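Local atomic coordinates of uncharacterized protein AF_1796 (PDB entry 1VIM), a protein that is of unknown function but probably binds a sugar phosphate or related carbohydrate derivative and may act as an isomerase. Residues G56-G59 and Y60-K63; M67-H71 and L72-V76; T160-E163 and L164-I168. All coordinates share one frame; numbering follows the deposited sequence.

Contact 1 (G56-G59 and Y60-K63); sequences GRSG and YIAK
The amides of Tyr60, Ile61, Ala62 and Lys63 each bond to the carbonyl oxygen four residues back, on Gly56, Arg57, Ser58 and Gly59, which makes this the first turns of helix 56-71. The helix is the crossover of a beta-alpha-beta unit, strand 50-53, helix 56-71, strand 76-78, in the SIS fold. Gly56 and Gly59 lie where the chain passes from strand 50-53 into the helix, and may belong to a glycine-rich loop. The opening bond, Tyr60 N to Gly56 O, is long at 3.3 Å; the last, Lys63 N to Gly59 O, is 2.9 Å.

Gly56 has positive phi (57°), which favours glycine. A side chain on Gly59 would be crowded by Gly56 O. The Tyr60 ring folds back over this first turn. Its CG lies beside the backbone N (chi1 -50°), and this puts one ring face over Gly56 O, which sits 3.5 Å from the ring plane, under its centre. The Arg57 guanidinium is held from outside: NE pairs with Glu163, NH2 with Asp171 of the second subunit. Tyr60 OH bonds to Thr82 OG1 of the fourth subunit, and Lys63 NZ pairs with Glu81. Arg57 CG touches the Tyr60 ring at CD2 and CE2, both 4.0 Å away, with the two side chains crossing at about a right angle. The backbone of Arg57 comes nearer still: its CA is 3.6 Å from Tyr60 CD2.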
loop_
_atom_site.group_PDB
_atom_site.type_symbol
_atom_site.label_atom_id
_atom_site.label_comp_id
_atom_site.label_asym_id
_atom_site.label_seq_id
_atom_site.Cartn_x
_atom_site.Cartn_y
_atom_site.Cartn_z
ATOM N N GLY A 56 -1.065 -6.760 9.055
ATOM C CA GLY A 56 -0.707 -5.656 9.950
ATOM C C GLY A 56 0.796 -5.438 10.034
ATOM O O GLY A 56 1.513 -5.418 9.032
ATOM N N ARG A 57 1.299 -5.271 11.257
ATOM C CA ARG A 57 2.735 -5.076 11.446
ATOM C C ARG A 57 3.588 -6.243 10.946
ATOM O O ARG A 57 4.683 -6.020 10.411
ATOM C CB ARG A 57 3.049 -4.701 12.889
ATOM C CG ARG A 57 2.811 -3.201 13.131
ATOM C CD ARG A 57 2.710 -2.772 14.580
ATOM N NE ARG A 57 3.867 -3.213 15.338
ATOM C CZ ARG A 57 4.704 -2.422 16.021
ATOM N NH1 ARG A 57 4.604 -1.095 15.984
ATOM N NH2 ARG A 57 5.687 -2.986 16.714
ATOM N N SER A 58 3.089 -7.474 11.031
ATOM C CA SER A 58 3.833 -8.592 10.442
ATOM C C SER A 58 3.881 -8.503 8.924
ATOM O O SER A 58 4.814 -9.039 8.311
ATOM C CB SER A 58 3.259 -9.924 10.890
ATOM O OG SER A 58 3.664 -10.164 12.244
ATOM N N GLY A 59 2.890 -7.854 8.307
ATOM C CA GLY A 59 2.949 -7.554 6.887
ATOM C C GLY A 59 4.080 -6.598 6.542
ATOM O O GLY A 59 4.705 -6.732 5.496
ATOM N N TYR A 60 4.343 -5.627 7.404
ATOM C CA TYR A 60 5.449 -4.706 7.178
ATOM C C TYR A 60 6.788 -5.418 7.289
ATOM O O TYR A 60 7.717 -5.106 6.529
ATOM C CB TYR A 60 5.391 -3.488 8.119
ATOM C CG TYR A 60 4.041 -2.804 8.148
ATOM C CD1 TYR A 60 3.223 -2.737 7.006
ATOM C CD2 TYR A 60 3.572 -2.259 9.340
ATOM C CE1 TYR A 60 1.957 -2.120 7.077
ATOM C CE2 TYR A 60 2.310 -1.666 9.424
ATOM C CZ TYR A 60 1.534 -1.600 8.298
ATOM O OH TYR A 60 0.282 -1.048 8.408
ATOM N N ILE A 61 6.885 -6.390 8.197
ATOM C CA ILE A 61 8.092 -7.202 8.299
ATOM C C ILE A 61 8.255 -8.062 7.042
ATOM O O ILE A 61 9.359 -8.177 6.494
ATOM C CB ILE A 61 7.991 -8.108 9.544
ATOM C CG1 ILE A 61 7.878 -7.284 10.821
ATOM C CG2 ILE A 61 9.151 -9.110 9.579
ATOM C CD1 ILE A 61 7.627 -8.092 12.004
ATOM N N ALA A 62 7.154 -8.641 6.571
ATOM C CA ALA A 62 7.175 -9.467 5.372
ATOM C C ALA A 62 7.655 -8.629 4.185
ATOM O O ALA A 62 8.465 -9.110 3.384
ATOM C CB ALA A 62 5.803 -10.032 5.106
ATOM N N LYS A 63 7.163 -7.394 4.061
ATOM C CA LYS A 63 7.599 -6.494 2.991
ATOM C C LYS A 63 9.078 -6.151 3.103
ATOM O O LYS A 63 9.812 -6.176 2.114
ATOM C CB LYS A 63 6.744 -5.234 2.913
ATOM C CG LYS A 63 5.374 -5.453 2.318
ATOM C CD LYS A 63 4.571 -4.151 2.294
ATOM C CE LYS A 63 3.433 -4.353 1.290
ATOM N NZ LYS A 63 2.750 -3.059 0.978
#

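Contact 2 (M67-H71 and L72-V76); sequences MRLMH and LGYTV
The Tyr74 ring turns an edge to Leu69 O, and its CD2 is 3.5 Å from that oxygen. The His71 ring has Met67 O over the centre of one face, 3.3 Å from the plane. At its edge, in plane, ND1 accepts a hydrogen bond of 2.9 Å from Arg68 NH1, and the guanidinium meets it edge-on too. This bond helps to fix the rotation of the imidazole. The last turn of helix 56-71 ends in a Schellman motif, made by the bonds from Gly73 N to Met70 O and from Tyr74 N to Leu69 O.

Gly73 has positive phi (100°), where a side chain would jam against the preceding carbonyl. The Tyr74 N to Leu69 O bond is 3.1 Å long. Gly73 N reaches Met70 O from above the carbonyl plane. A water donates to both Met70 O and Tyr74 O, tying the last turn to the outgoing chain.

Apolar contacts line the turn. Leu69 CD2 lies 3.8 Å from Tyr74 CD2, while its other branch, CD1, meets Val76 CG2. Tyr74 reaches on to Asp45, to which its OH is hydrogen-bonded, and its ring makes a cation-pi contact with Lys181. With an alanine at this position a gap would probably open beside Leu69 CD2, and Asp45 would lack the hydroxyl and Lys181 the ring. Arg68 NH2 bonds to Thr160 OG1 of the second subunit. Val76 starts the next strand. Its CG1 stands between the backbone N and the carbonyl carbon (chi1 56°), which brings it 3.7 Å from Met70 CB.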
loop_
_atom_site.group_PDB
_atom_site.type_symbol
_atom_site.label_atom_id
_atom_site.label_comp_id
_atom_site.label_asym_id
_atom_site.label_seq_id
_atom_site.Cartn_x
_atom_site.Cartn_y
_atom_site.Cartn_z
ATOM N N MET A 67 11.739 -7.182 0.168
ATOM C CA MET A 67 12.558 -6.199 -0.502
ATOM C C MET A 67 14.030 -6.661 -0.487
ATOM O O MET A 67 14.722 -6.601 -1.489
ATOM C CB MET A 67 12.411 -4.840 0.174
ATOM C CG MET A 67 13.239 -3.755 -0.526
ATOM S SD MET A 67 13.249 -2.177 0.272
ATOM C CE MET A 67 11.598 -1.540 -0.128
ATOM N N ARG A 68 14.505 -7.162 0.653
ATOM C CA ARG A 68 15.875 -7.671 0.722
ATOM C C ARG A 68 16.086 -8.899 -0.147
ATOM O O ARG A 68 17.163 -9.042 -0.767
ATOM C CB ARG A 68 16.237 -8.021 2.156
ATOM C CG ARG A 68 16.770 -6.877 2.889
ATOM C CD ARG A 68 18.242 -6.466 2.490
ATOM N NE ARG A 68 18.539 -5.405 3.408
ATOM C CZ ARG A 68 18.233 -4.150 3.220
ATOM N NH1 ARG A 68 17.765 -3.740 2.034
ATOM N NH2 ARG A 68 18.425 -3.279 4.207
ATOM N N LEU A 69 15.122 -9.812 -0.200
ATOM C CA LEU A 69 15.266 -10.954 -1.113
ATOM C C LEU A 69 15.396 -10.458 -2.546
ATOM O O LEU A 69 16.159 -11.028 -3.328
ATOM C CB LEU A 69 14.091 -11.944 -0.976
ATOM C CG LEU A 69 14.022 -12.761 0.321
ATOM C CD1 LEU A 69 12.763 -13.594 0.290
ATOM C CD2 LEU A 69 15.271 -13.618 0.531
ATOM N N MET A 70 14.662 -9.405 -2.902
ATOM C CA MET A 70 14.797 -8.829 -4.234
ATOM C C MET A 70 16.227 -8.297 -4.419
ATOM O O MET A 70 16.870 -8.540 -5.449
ATOM C CB MET A 70 13.707 -7.775 -4.478
ATOM C CG MET A 70 13.812 -7.091 -5.863
ATOM S SD MET A 70 14.963 -5.727 -5.959
ATOM C CE MET A 70 14.103 -4.473 -4.899
ATOM N N HIS A 71 16.746 -7.613 -3.414
ATOM C CA HIS A 71 18.128 -7.116 -3.463
ATOM C C HIS A 71 19.141 -8.222 -3.680
ATOM O O HIS A 71 20.145 -7.977 -4.362
ATOM C CB HIS A 71 18.500 -6.325 -2.205
ATOM C CG HIS A 71 17.674 -5.088 -2.011
ATOM N ND1 HIS A 71 17.534 -4.463 -0.791
ATOM C CD2 HIS A 71 16.940 -4.353 -2.891
ATOM C CE1 HIS A 71 16.737 -3.410 -0.923
ATOM N NE2 HIS A 71 16.348 -3.334 -2.185
ATOM N N LEU A 72 18.883 -9.398 -3.116
ATOM C CA LEU A 72 19.761 -10.563 -3.245
ATOM C C LEU A 72 19.639 -11.260 -4.599
ATOM O O LEU A 72 20.426 -12.197 -4.886
ATOM C CB LEU A 72 19.474 -11.565 -2.118
ATOM C CG LEU A 72 19.763 -11.073 -0.695
ATOM C CD1 LEU A 72 19.261 -12.102 0.317
ATOM C CD2 LEU A 72 21.222 -10.859 -0.505
ATOM N N GLY A 73 18.657 -10.851 -5.403
ATOM C CA GLY A 73 18.493 -11.389 -6.749
ATOM C C GLY A 73 17.439 -12.464 -6.889
ATOM O O GLY A 73 17.318 -13.058 -7.964
ATOM N N TYR A 74 16.631 -12.689 -5.846
ATOM C CA TYR A 74 15.534 -13.647 -5.970
ATOM C C TYR A 74 14.350 -13.039 -6.713
ATOM O O TYR A 74 14.164 -11.803 -6.730
ATOM C CB TYR A 74 15.045 -14.132 -4.594
ATOM C CG TYR A 74 16.054 -14.967 -3.837
ATOM C CD1 TYR A 74 16.231 -16.307 -4.150
ATOM C CD2 TYR A 74 16.831 -14.415 -2.828
ATOM C CE1 TYR A 74 17.166 -17.083 -3.475
ATOM C CE2 TYR A 74 17.768 -15.187 -2.127
ATOM C CZ TYR A 74 17.921 -16.515 -2.462
ATOM O OH TYR A 74 18.833 -17.286 -1.774
ATOM N N THR A 75 13.520 -13.912 -7.263
ATOM C CA THR A 75 12.232 -13.520 -7.803
ATOM C C THR A 75 11.227 -13.643 -6.657
ATOM O O THR A 75 10.952 -14.736 -6.157
ATOM C CB THR A 75 11.830 -14.439 -8.953
ATOM O OG1 THR A 75 12.802 -14.282 -10.002
ATOM C CG2 THR A 75 10.528 -13.984 -9.565
ATOM N N VAL A 76 10.698 -12.504 -6.236
ATOM C CA VAL A 76 9.930 -12.447 -4.996
ATOM C C VAL A 76 8.745 -11.503 -5.152
ATOM O O VAL A 76 8.811 -10.510 -5.862
ATOM C CB VAL A 76 10.837 -12.055 -3.793
ATOM C CG1 VAL A 76 11.544 -10.748 -4.033
ATOM C CG2 VAL A 76 10.091 -12.060 -2.467
HETATM O O HOH W 1 15.801 -9.603 -7.740
#

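Contact 3 (T160-E163 and L164-I168); sequences TMFE and LTAMI
Met161 O takes two bonds from Thr165. The hydroxyl OG1 donates at 2.8 Å and the amide N at 3.0 Å, and they come from opposite faces of the carbonyl plane. Thr165 OG1 lies beside its own backbone N (chi1 -56°), which turns the hydroxyl back to the preceding turn of helix 160-181 and satisfies it within the buried helix. Phe162 and Ala166 are joined by a CH-pi contact. Ala166 CB stands over one ring face, 4.2 Å from the centroid and offset toward the rim, near CZ. Phe162 CG is anti to the backbone N (chi1 166°), which swings the ring along the helix toward Ala166. Leu164 lies alongside Thr160, pointing the same way, with CD1 4.1 Å from Thr160 CG2.

Thr160 OG1 is bonded to Pro157 O, which probably helps to hold the start of the helix. Glu163, the partner of Arg57, also makes a weak, long ion pair with Arg68 of the second subunit.

Helix 12-31 covers Met161, Leu164 and Thr165 through Phe17, His24 and Leu28. Phe162, Glu163 and Met167 pack on helix 56-71, which follows strand 50-53 of the parallel sheet.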
loop_
_atom_site.group_PDB
_atom_site.type_symbol
_atom_site.label_atom_id
_atom_site.label_comp_id
_atom_site.label_asym_id
_atom_site.label_seq_id
_atom_site.Cartn_x
_atom_site.Cartn_y
_atom_site.Cartn_z
ATOM N N THR A 160 4.473 -7.194 19.912
ATOM C CA THR A 160 5.662 -6.399 19.589
ATOM C C THR A 160 6.957 -7.182 19.684
ATOM O O THR A 160 7.823 -7.035 18.830
ATOM C CB THR A 160 5.723 -5.204 20.574
ATOM O OG1 THR A 160 4.682 -4.264 20.255
ATOM C CG2 THR A 160 7.021 -4.401 20.437
ATOM N N MET A 161 7.129 -7.958 20.744
ATOM C CA MET A 161 8.397 -8.669 20.872
ATOM C C MET A 161 8.605 -9.714 19.785
ATOM O O MET A 161 9.705 -9.824 19.259
ATOM C CB MET A 161 8.553 -9.290 22.253
ATOM C CG MET A 161 9.998 -9.611 22.627
ATOM S SD MET A 161 11.169 -8.208 22.535
ATOM C CE MET A 161 10.126 -6.931 23.346
ATOM N N PHE A 162 7.562 -10.458 19.432
ATOM C CA PHE A 162 7.670 -11.365 18.291
ATOM C C PHE A 162 8.075 -10.570 17.036
ATOM O O PHE A 162 8.955 -10.989 16.265
ATOM C CB PHE A 162 6.345 -12.092 17.987
ATOM C CG PHE A 162 6.358 -12.758 16.643
ATOM C CD1 PHE A 162 7.050 -13.963 16.479
ATOM C CD2 PHE A 162 5.759 -12.146 15.529
ATOM C CE1 PHE A 162 7.133 -14.575 15.219
ATOM C CE2 PHE A 162 5.846 -12.739 14.274
ATOM C CZ PHE A 162 6.523 -13.953 14.112
ATOM N N GLU A 163 7.438 -9.431 16.799
ATOM C CA GLU A 163 7.672 -8.704 15.552
ATOM C C GLU A 163 9.106 -8.208 15.466
ATOM O O GLU A 163 9.769 -8.402 14.460
ATOM C CB GLU A 163 6.702 -7.532 15.444
ATOM C CG GLU A 163 5.264 -8.019 15.343
ATOM C CD GLU A 163 4.261 -6.947 15.535
ATOM O OE1 GLU A 163 4.655 -5.807 15.828
ATOM O OE2 GLU A 163 3.059 -7.294 15.425
ATOM N N LEU A 164 9.623 -7.639 16.552
ATOM C CA LEU A 164 11.019 -7.189 16.538
ATOM C C LEU A 164 11.977 -8.356 16.378
ATOM O O LEU A 164 12.954 -8.272 15.642
ATOM C CB LEU A 164 11.344 -6.453 17.855
ATOM C CG LEU A 164 10.670 -5.119 18.037
ATOM C CD1 LEU A 164 11.009 -4.584 19.414
ATOM C CD2 LEU A 164 11.073 -4.157 16.918
ATOM N N THR A 165 11.697 -9.449 17.057
ATOM C CA THR A 165 12.613 -10.573 17.002
ATOM C C THR A 165 12.589 -11.197 15.604
ATOM O O THR A 165 13.632 -11.595 15.078
ATOM C CB THR A 165 12.235 -11.609 18.071
ATOM O OG1 THR A 165 12.220 -10.975 19.361
ATOM C CG2 THR A 165 13.320 -12.700 18.194
ATOM N N ALA A 166 11.407 -11.285 15.003
ATOM C CA ALA A 166 11.276 -11.832 13.660
ATOM C C ALA A 166 11.999 -10.936 12.641
ATOM O O ALA A 166 12.690 -11.432 11.746
ATOM C CB ALA A 166 9.783 -12.023 13.292
ATOM N N MET A 167 11.878 -9.620 12.788
ATOM C CA MET A 167 12.585 -8.710 11.905
ATOM C C MET A 167 14.084 -8.925 12.019
ATOM O O MET A 167 14.796 -9.019 10.995
ATOM C CB MET A 167 12.236 -7.251 12.233
ATOM C CG MET A 167 12.764 -6.264 11.176
ATOM S SD MET A 167 12.098 -6.437 9.434
ATOM C CE MET A 167 13.305 -7.576 8.548
ATOM N N ILE A 168 14.582 -9.019 13.245
ATOM C CA ILE A 168 16.018 -9.178 13.453
ATOM C C ILE A 168 16.482 -10.529 12.898
ATOM O O ILE A 168 17.519 -10.620 12.220
ATOM C CB ILE A 168 16.325 -9.058 14.963
ATOM C CG1 ILE A 168 16.200 -7.599 15.393
ATOM C CG2 ILE A 168 17.738 -9.573 15.263
ATOM C CD1 ILE A 168 16.055 -7.410 16.895
#

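Overall arrangement
Contacts 1 and 2 lie at the two ends of helix 56-71, with centres about 16 Å apart, one at its start and one at its Schellman end. Contact 3 is on helix 160-181, about 10 Å from contact 1 by centres. These two touch: Arg57 NE and Glu163 OE1 are 2.8 Å apart in a salt bridge, and Ser58 OG packs on Phe162 CE2 at 3.9 Å. Contacts 2 and 3 do not touch; their nearest atoms are about 7 Å apart. All three reach the second subunit. No ligand is present to place the active site.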